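Local coordinates for mitogen-activated protein kinase, putative (Map kinase-like protein) (PDB 3PG1), which probably binds ATP and phosphorylates serine and threonine residues of protein substrates, as expected of a MAP kinase of Leishmania major, at residues 239-252 against 269-282. Numbering follows the deposited sequence.
Sequences FYNQLNKIVEVVGT and YLRNSLSNVPARAW
Phe239 takes the edge of the Tyr269 ring against one face, a T-shaped pair with centroids 5.1 Å apart and planes at 74°, while Leu243 CD1 of the next helical turn sits over the rim of the opposite face. Swung away from its own backbone N (chi1 169°), the phenyl also meets Leu270, which in one of its two modelled conformers packs against Phe239 and Leu243. Tyr240 crosses Tyr269 at about a right angle, and Tyr240 OH donates to Tyr269 O at 2.7 Å, arriving tilted from the carbonyl plane.

At the other end, helix and loop are joined by backbone and hydroxyl hydrogen bonds. Gly251, with positive phi, turns the chain out of the helix; Thr252 N then bonds Val277 O, and Thr252 OG1 accepts from Val277 N at 2.8 Å and shares a hydrogen bond with Ser275 OG. Arg280 N reaches Val249 O at 3.1 Å. Val249 splits its methyls: CG2 lies off centre over one face of the Arg280 guanidinium, and CG1 makes a CH-pi contact 3.9 Å from the centroid of the Trp282 six-membered ring. The salt bridge from Glu248 to Arg280 is long.

By family correspondence, helix 239-250 is helix G of the kinase C-lobe and the loop belongs to the MAP kinase insert; Phe239 and Leu243 also touch helix 202-205, and Trp282 packs on helix 291-300.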
ATOM      1  N   PHE A 239      -9.879  14.058  14.530  1.00 29.05           N
ATOM      2  CA  PHE A 239      -8.478  14.306  14.868  1.00 29.12           C
ATOM      3  C   PHE A 239      -8.256  14.082  16.399  1.00 34.73           C
ATOM      4  O   PHE A 239      -7.329  13.383  16.777  1.00 33.00           O
ATOM      5  CB  PHE A 239      -8.141  15.776  14.483  1.00 30.01           C
ATOM      6  CG  PHE A 239      -6.811  16.279  14.994  1.00 30.15           C
ATOM      7  CD1 PHE A 239      -5.653  16.125  14.237  1.00 31.47           C
ATOM      8  CD2 PHE A 239      -6.732  17.004  16.176  1.00 31.61           C
ATOM      9  CE1 PHE A 239      -4.421  16.585  14.719  1.00 30.75           C
ATOM     10  CE2 PHE A 239      -5.508  17.457  16.656  1.00 32.71           C
ATOM     11  CZ  PHE A 239      -4.359  17.262  15.910  1.00 29.94           C
ATOM     12  N   TYR A 240      -9.111  14.666  17.264  1.00 29.97           N
ATOM     13  CA  TYR A 240      -8.889  14.532  18.711  1.00 30.14           C
ATOM     14  C   TYR A 240      -9.177  13.154  19.264  1.00 34.34           C
ATOM     15  O   TYR A 240      -8.429  12.667  20.118  1.00 32.27           O
ATOM     16  CB  TYR A 240      -9.684  15.573  19.512  1.00 32.49           C
ATOM     17  CG  TYR A 240      -9.323  17.013  19.214  1.00 33.44           C
ATOM     18  CD1 TYR A 240      -8.121  17.557  19.662  1.00 35.28           C
ATOM     19  CD2 TYR A 240     -10.199  17.845  18.522  1.00 32.93           C
ATOM     20  CE1 TYR A 240      -7.801  18.889  19.424  1.00 36.07           C
ATOM     21  CE2 TYR A 240      -9.878  19.174  18.263  1.00 34.53           C
ATOM     22  CZ  TYR A 240      -8.678  19.693  18.717  1.00 37.30           C
ATOM     23  OH  TYR A 240      -8.381  21.018  18.531  1.00 37.09           O
ATOM     24  N   ASN A 241     -10.280  12.541  18.821  1.00 31.29           N
ATOM     25  CA  ASN A 241     -10.671  11.267  19.369  1.00 31.02           C
ATOM     26  C   ASN A 241      -9.825  10.111  18.871  1.00 35.08           C
ATOM     27  O   ASN A 241      -9.712   9.108  19.569  1.00 33.33           O
ATOM     28  CB  ASN A 241     -12.189  11.055  19.394  1.00 29.02           C
ATOM     29  CG  ASN A 241     -12.819  10.601  18.088  1.00 36.04           C
ATOM     30  OD1 ASN A 241     -12.253   9.820  17.359  1.00 31.35           O
ATOM     31  ND2 ASN A 241     -14.031  11.067  17.784  1.00 31.64           N
ATOM     32  N   GLN A 242      -9.178  10.282  17.702  1.00 31.18           N
ATOM     33  CA  GLN A 242      -8.233   9.301  17.149  1.00 27.70           C
ATOM     34  C   GLN A 242      -6.965   9.377  18.009  1.00 30.56           C
ATOM     35  O   GLN A 242      -6.442   8.355  18.468  1.00 30.44           O
ATOM     36  CB  GLN A 242      -7.883   9.640  15.668  1.00 27.72           C
ATOM     37  CG  GLN A 242      -6.878   8.616  15.013  1.00 28.23           C
ATOM     38  CD  GLN A 242      -7.509   7.247  14.774  1.00 41.94           C
ATOM     39  OE1 GLN A 242      -8.708   7.120  14.590  1.00 38.95           O
ATOM     40  NE2 GLN A 242      -6.717   6.195  14.715  1.00 32.27           N
ATOM     41  N   LEU A 243      -6.486  10.584  18.257  1.00 29.18           N
ATOM     42  CA  LEU A 243      -5.298  10.760  19.124  1.00 29.22           C
ATOM     43  C   LEU A 243      -5.568  10.299  20.547  1.00 32.47           C
ATOM     44  O   LEU A 243      -4.681   9.697  21.162  1.00 32.20           O
ATOM     45  CB  LEU A 243      -4.774  12.196  19.110  1.00 29.37           C
ATOM     46  CG  LEU A 243      -4.019  12.601  17.807  1.00 33.17           C
ATOM     47  CD1 LEU A 243      -3.721  14.094  17.790  1.00 31.89           C
ATOM     48  CD2 LEU A 243      -2.688  11.734  17.580  1.00 32.38           C
ATOM     49  N   ASN A 244      -6.797  10.529  21.050  1.00 29.73           N
ATOM     50  CA  ASN A 244      -7.164  10.062  22.373  1.00 30.09           C
ATOM     51  C   ASN A 244      -7.152   8.534  22.451  1.00 31.78           C
ATOM     52  O   ASN A 244      -6.627   7.990  23.407  1.00 32.19           O
ATOM     53  CB  ASN A 244      -8.528  10.624  22.817  1.00 32.71           C
ATOM     54  CG  ASN A 244      -8.834  10.258  24.244  1.00 41.88           C
ATOM     55  OD1 ASN A 244      -8.278  10.835  25.176  1.00 46.25           O
ATOM     56  ND2 ASN A 244      -9.745   9.327  24.451  1.00 38.60           N
ATOM     57  N   LYS A 245      -7.733   7.847  21.460  1.00 28.70           N
ATOM     58  CA  LYS A 245      -7.732   6.383  21.410  1.00 28.89           C
ATOM     59  C   LYS A 245      -6.319   5.821  21.397  1.00 31.16           C
ATOM     60  O   LYS A 245      -6.055   4.795  22.019  1.00 30.47           O
ATOM     61  CB  LYS A 245      -8.523   5.896  20.185  1.00 30.39           C
ATOM     62  CG  LYS A 245     -10.040   5.957  20.509  1.00 33.46           C
ATOM     63  CD  LYS A 245     -10.894   5.808  19.274  1.00 41.02           C
ATOM     64  CE  LYS A 245     -12.344   6.106  19.585  1.00 49.43           C
ATOM     65  NZ  LYS A 245     -12.588   7.574  19.689  1.00 55.33           N
ATOM     66  N   ILE A 246      -5.401   6.512  20.707  1.00 26.93           N
ATOM     67  CA  ILE A 246      -4.017   6.066  20.618  1.00 25.37           C
ATOM     68  C   ILE A 246      -3.335   6.217  21.988  1.00 31.24           C
ATOM     69  O   ILE A 246      -2.695   5.271  22.473  1.00 28.79           O
ATOM     70  CB  ILE A 246      -3.263   6.874  19.508  1.00 25.82           C
ATOM     71  CG1 ILE A 246      -3.757   6.485  18.088  1.00 24.30           C
ATOM     72  CG2 ILE A 246      -1.723   6.693  19.664  1.00 25.15           C
ATOM     73  CD1 ILE A 246      -3.147   7.411  16.866  1.00 27.60           C
ATOM     74  N   VAL A 247      -3.425   7.425  22.566  1.00 30.47           N
ATOM     75  CA  VAL A 247      -2.813   7.782  23.852  1.00 33.02           C
ATOM     76  C   VAL A 247      -3.343   6.916  25.019  1.00 37.49           C
ATOM     77  O   VAL A 247      -2.560   6.515  25.865  1.00 38.16           O
ATOM     78  CB  VAL A 247      -2.895   9.314  24.097  1.00 39.36           C
ATOM     79  CG1 VAL A 247      -2.652   9.676  25.557  1.00 42.74           C
ATOM     80  CG2 VAL A 247      -1.912  10.050  23.189  1.00 37.82           C
ATOM     81  N   GLU A 248      -4.624   6.556  24.996  1.00 33.38           N
ATOM     82  CA  GLU A 248      -5.248   5.653  25.962  1.00 35.46           C
ATOM     83  C   GLU A 248      -4.496   4.325  26.005  1.00 39.46           C
ATOM     84  O   GLU A 248      -4.390   3.731  27.062  1.00 41.38           O
ATOM     85  CB  GLU A 248      -6.693   5.344  25.584  1.00 37.62           C
ATOM     86  CG  GLU A 248      -7.707   6.359  26.047  1.00 55.60           C
ATOM     87  CD  GLU A 248      -9.151   6.006  25.729  1.00 78.41           C
ATOM     88  OE1 GLU A 248      -9.393   4.968  25.068  1.00 58.88           O
ATOM     89  OE2 GLU A 248     -10.044   6.805  26.097  1.00 76.12           O
ATOM     90  N   VAL A 249      -3.970   3.865  24.868  1.00 36.43           N
ATOM     91  CA  VAL A 249      -3.227   2.614  24.785  1.00 35.18           C
ATOM     92  C   VAL A 249      -1.744   2.865  25.071  1.00 43.28           C
ATOM     93  O   VAL A 249      -1.200   2.255  26.000  1.00 44.30           O
ATOM     94  CB  VAL A 249      -3.469   1.884  23.422  1.00 36.26           C
ATOM     95  CG1 VAL A 249      -2.398   0.832  23.137  1.00 35.94           C
ATOM     96  CG2 VAL A 249      -4.868   1.263  23.374  1.00 36.28           C
ATOM     97  N   VAL A 250      -1.107   3.774  24.295  1.00 38.18           N
ATOM     98  CA  VAL A 250       0.334   4.018  24.374  1.00 38.88           C
ATOM     99  C   VAL A 250       0.834   4.922  25.528  1.00 46.77           C
ATOM    100  O   VAL A 250       2.012   4.935  25.839  1.00 51.30           O
ATOM    101  CB  VAL A 250       0.984   4.351  23.013  1.00 38.96           C
ATOM    102  CG1 VAL A 250       0.587   3.340  21.927  1.00 36.64           C
ATOM    103  CG2 VAL A 250       0.660   5.787  22.578  1.00 38.81           C
ATOM    104  N   GLY A 251      -0.038   5.661  26.132  1.00 43.09           N
ATOM    105  CA  GLY A 251       0.368   6.571  27.189  1.00 44.03           C
ATOM    106  C   GLY A 251       0.692   7.931  26.618  1.00 43.79           C
ATOM    107  O   GLY A 251       1.023   8.071  25.433  1.00 40.22           O
ATOM    108  N   THR A 252       0.567   8.936  27.462  1.00 43.01           N
ATOM    109  CA  THR A 252       0.770  10.337  27.108  1.00 42.18           C
ATOM    110  C   THR A 252       2.210  10.578  26.617  1.00 41.85           C
ATOM    111  O   THR A 252       3.145  10.349  27.374  1.00 40.76           O
ATOM    112  CB  THR A 252       0.385  11.213  28.313  1.00 53.46           C
ATOM    113  OG1 THR A 252      -0.986  10.968  28.646  1.00 57.06           O
ATOM    114  CG2 THR A 252       0.611  12.698  28.058  1.00 49.02           C
ATOM    115  N   TYR A 269      -4.026  22.990  17.421  1.00 34.79           N
ATOM    116  CA  TYR A 269      -5.226  22.210  17.757  1.00 36.03           C
ATOM    117  C   TYR A 269      -5.075  21.563  19.147  1.00 39.62           C
ATOM    118  O   TYR A 269      -6.039  21.443  19.881  1.00 37.76           O
ATOM    119  CB  TYR A 269      -5.428  21.031  16.763  1.00 34.83           C
ATOM    120  CG  TYR A 269      -5.751  21.383  15.319  1.00 35.09           C
ATOM    121  CD1 TYR A 269      -6.377  22.585  14.990  1.00 36.65           C
ATOM    122  CD2 TYR A 269      -5.480  20.485  14.289  1.00 34.58           C
ATOM    123  CE1 TYR A 269      -6.679  22.905  13.668  1.00 36.22           C
ATOM    124  CE2 TYR A 269      -5.795  20.786  12.964  1.00 35.85           C
ATOM    125  CZ  TYR A 269      -6.406  21.994  12.661  1.00 39.42           C
ATOM    126  OH  TYR A 269      -6.708  22.297  11.356  1.00 39.82           O
ATOM    127  N   LEU A 270      -3.858  21.114  19.446  1.00 38.44           N
ATOM    128  CA  LEU A 270      -3.513  20.391  20.677  0.50 38.57           C
ATOM    129  C   LEU A 270      -3.000  21.298  21.795  1.00 48.68           C
ATOM    130  O   LEU A 270      -2.647  20.802  22.872  1.00 49.83           O
ATOM    131  CB  LEU A 270      -2.459  19.313  20.339  0.50 35.79           C
ATOM    132  CG  LEU A 270      -2.885  18.226  19.355  0.50 37.43           C
ATOM    133  CD1 LEU A 270      -1.681  17.583  18.713  0.50 36.53           C
ATOM    134  CD2 LEU A 270      -3.781  17.184  20.017  0.50 37.77           C
ATOM    135  N   ARG A 271      -2.979  22.626  21.548  1.00 50.36           N
ATOM    136  CA  ARG A 271      -2.498  23.684  22.448  1.00 54.27           C
ATOM    137  C   ARG A 271      -3.015  23.618  23.888  1.00 64.11           C
ATOM    138  O   ARG A 271      -2.218  23.718  24.826  1.00 65.78           O
ATOM    139  CB  ARG A 271      -2.737  25.060  21.814  1.00 56.48           C
ATOM    140  CG  ARG A 271      -1.904  26.208  22.383  1.00 69.40           C
ATOM    141  CD  ARG A 271      -2.157  27.515  21.641  1.00 80.41           C
ATOM    142  NE  ARG A 271      -3.428  28.145  22.022  1.00 92.52           N
ATOM    143  CZ  ARG A 271      -4.569  28.017  21.346  1.00101.27           C
ATOM    144  NH1 ARG A 271      -4.624  27.269  20.250  1.00 80.09           N
ATOM    145  NH2 ARG A 271      -5.670  28.627  21.775  1.00 83.09           N
ATOM    146  N   ASN A 272      -4.330  23.451  24.061  1.00 62.25           N
ATOM    147  CA  ASN A 272      -4.953  23.392  25.388  1.00 63.65           C
ATOM    148  C   ASN A 272      -5.309  21.958  25.778  1.00 68.81           C
ATOM    149  O   ASN A 272      -6.063  21.754  26.730  1.00 69.43           O
ATOM    150  CB  ASN A 272      -6.171  24.338  25.495  1.00 59.01           C
ATOM    151  CG  ASN A 272      -5.917  25.767  25.063  1.00 80.04           C
ATOM    152  OD1 ASN A 272      -6.513  26.256  24.096  1.00 76.37           O
ATOM    153  ND2 ASN A 272      -5.072  26.494  25.794  1.00 70.85           N
ATOM    154  N   SER A 273      -4.746  20.967  25.070  1.00 65.79           N
ATOM    155  CA  SER A 273      -5.015  19.566  25.386  1.00 66.30           C
ATOM    156  C   SER A 273      -4.282  19.153  26.651  1.00 76.24           C
ATOM    157  O   SER A 273      -3.043  19.170  26.698  1.00 76.64           O
ATOM    158  CB  SER A 273      -4.666  18.634  24.224  1.00 64.95           C
ATOM    159  OG  SER A 273      -5.644  18.671  23.198  1.00 69.72           O
ATOM    160  N   LEU A 274      -5.069  18.839  27.694  1.00 75.56           N
ATOM    161  CA  LEU A 274      -4.572  18.348  28.976  1.00 76.29           C
ATOM    162  C   LEU A 274      -4.492  16.819  28.835  1.00 78.28           C
ATOM    163  O   LEU A 274      -5.453  16.196  28.373  1.00 78.21           O
ATOM    164  CB  LEU A 274      -5.520  18.755  30.117  1.00 78.38           C
ATOM    165  N   SER A 275      -3.323  16.232  29.136  1.00 72.24           N
ATOM    166  CA  SER A 275      -3.128  14.788  29.013  1.00 70.39           C
ATOM    167  C   SER A 275      -2.140  14.274  30.061  1.00 73.22           C
ATOM    168  O   SER A 275      -0.972  14.671  30.065  1.00 73.29           O
ATOM    169  CB  SER A 275      -2.682  14.423  27.595  1.00 70.75           C
ATOM    170  OG  SER A 275      -2.737  13.027  27.346  1.00 71.67           O
ATOM    171  N   ASN A 276      -2.630  13.422  30.970  1.00 68.75           N
ATOM    172  CA  ASN A 276      -1.851  12.800  32.046  1.00 68.77           C
ATOM    173  C   ASN A 276      -2.439  11.399  32.209  1.00 71.67           C
ATOM    174  O   ASN A 276      -3.107  11.083  33.203  1.00 73.34           O
ATOM    175  CB  ASN A 276      -1.956  13.626  33.348  1.00 71.67           C
ATOM    176  CG  ASN A 276      -0.858  13.364  34.363  1.00 99.62           C
ATOM    177  OD1 ASN A 276      -0.327  12.250  34.499  1.00 95.97           O
ATOM    178  ND2 ASN A 276      -0.509  14.393  35.125  1.00 90.25           N
ATOM    179  N   VAL A 277      -2.230  10.575  31.174  1.00 64.83           N
ATOM    180  CA  VAL A 277      -2.782   9.234  31.065  1.00 63.23           C
ATOM    181  C   VAL A 277      -1.658   8.180  31.046  1.00 64.88           C
ATOM    182  O   VAL A 277      -0.727   8.288  30.242  1.00 62.13           O
ATOM    183  CB  VAL A 277      -3.740   9.192  29.830  1.00 65.67           C
ATOM    184  CG1 VAL A 277      -3.897   7.800  29.240  1.00 64.73           C
ATOM    185  CG2 VAL A 277      -5.100   9.799  30.161  1.00 66.49           C
ATOM    186  N   PRO A 278      -1.735   7.152  31.929  1.00 61.09           N
ATOM    187  CA  PRO A 278      -0.703   6.104  31.910  1.00 59.51           C
ATOM    188  C   PRO A 278      -0.925   5.123  30.754  1.00 60.74           C
ATOM    189  O   PRO A 278      -2.056   4.978  30.273  1.00 59.95           O
ATOM    190  CB  PRO A 278      -0.886   5.417  33.272  1.00 63.07           C
ATOM    191  CG  PRO A 278      -2.315   5.619  33.610  1.00 68.38           C
ATOM    192  CD  PRO A 278      -2.781   6.873  32.945  1.00 63.70           C
ATOM    193  N   ALA A 279       0.145   4.433  30.311  1.00 55.49           N
ATOM    194  CA  ALA A 279       0.011   3.421  29.262  1.00 53.75           C
ATOM    195  C   ALA A 279      -0.832   2.255  29.838  1.00 59.87           C
ATOM    196  O   ALA A 279      -0.776   1.998  31.057  1.00 59.98           O
ATOM    197  CB  ALA A 279       1.387   2.918  28.843  1.00 53.40           C
ATOM    198  N   ARG A 280      -1.644   1.585  28.983  1.00 55.73           N
ATOM    199  CA  ARG A 280      -2.438   0.446  29.460  1.00 55.83           C
ATOM    200  C   ARG A 280      -1.554  -0.789  29.436  1.00 60.21           C
ATOM    201  O   ARG A 280      -0.497  -0.769  28.786  1.00 58.73           O
ATOM    202  CB  ARG A 280      -3.716   0.214  28.625  1.00 51.65           C
ATOM    203  CG  ARG A 280      -4.787   1.284  28.831  1.00 57.63           C
ATOM    204  CD  ARG A 280      -6.212   0.773  28.727  1.00 64.92           C
ATOM    205  NE  ARG A 280      -6.517   0.058  27.483  1.00 70.33           N
ATOM    206  CZ  ARG A 280      -7.284   0.540  26.505  1.00 86.31           C
ATOM    207  NH1 ARG A 280      -7.802   1.760  26.592  1.00 64.83           N
ATOM    208  NH2 ARG A 280      -7.529  -0.193  25.425  1.00 79.10           N
ATOM    209  N   ALA A 281      -1.958  -1.860  30.156  1.00 57.78           N
ATOM    210  CA  ALA A 281      -1.214  -3.114  30.086  1.00 56.75           C
ATOM    211  C   ALA A 281      -1.534  -3.641  28.681  1.00 57.00           C
ATOM    212  O   ALA A 281      -2.689  -3.574  28.240  1.00 56.15           O
ATOM    213  CB  ALA A 281      -1.703  -4.102  31.148  1.00 59.28           C
ATOM    214  N   TRP A 282      -0.506  -4.074  27.952  1.00 51.80           N
ATOM    215  CA  TRP A 282      -0.707  -4.563  26.595  1.00 49.70           C
ATOM    216  C   TRP A 282      -1.579  -5.834  26.538  1.00 52.22           C
ATOM    217  O   TRP A 282      -2.403  -5.951  25.623  1.00 50.10           O
ATOM    218  CB  TRP A 282       0.618  -4.665  25.846  1.00 46.22           C
ATOM    219  CG  TRP A 282       1.091  -3.325  25.360  1.00 45.60           C
ATOM    220  CD1 TRP A 282       1.983  -2.495  25.974  1.00 48.45           C
ATOM    221  CD2 TRP A 282       0.617  -2.619  24.201  1.00 42.75           C
ATOM    222  NE1 TRP A 282       2.125  -1.335  25.251  1.00 46.14           N
ATOM    223  CE2 TRP A 282       1.327  -1.400  24.136  1.00 44.77           C
ATOM    224  CE3 TRP A 282      -0.259  -2.948  23.153  1.00 41.98           C
ATOM    225  CZ2 TRP A 282       1.190  -0.516  23.075  1.00 40.50           C
ATOM    226  CZ3 TRP A 282      -0.375  -2.077  22.091  1.00 40.88           C
ATOM    227  CH2 TRP A 282       0.355  -0.885  22.051  1.00 40.00           C
TER
HETATM  228  O   HOH W   1      -4.541   4.821  30.173  1.00 54.62           O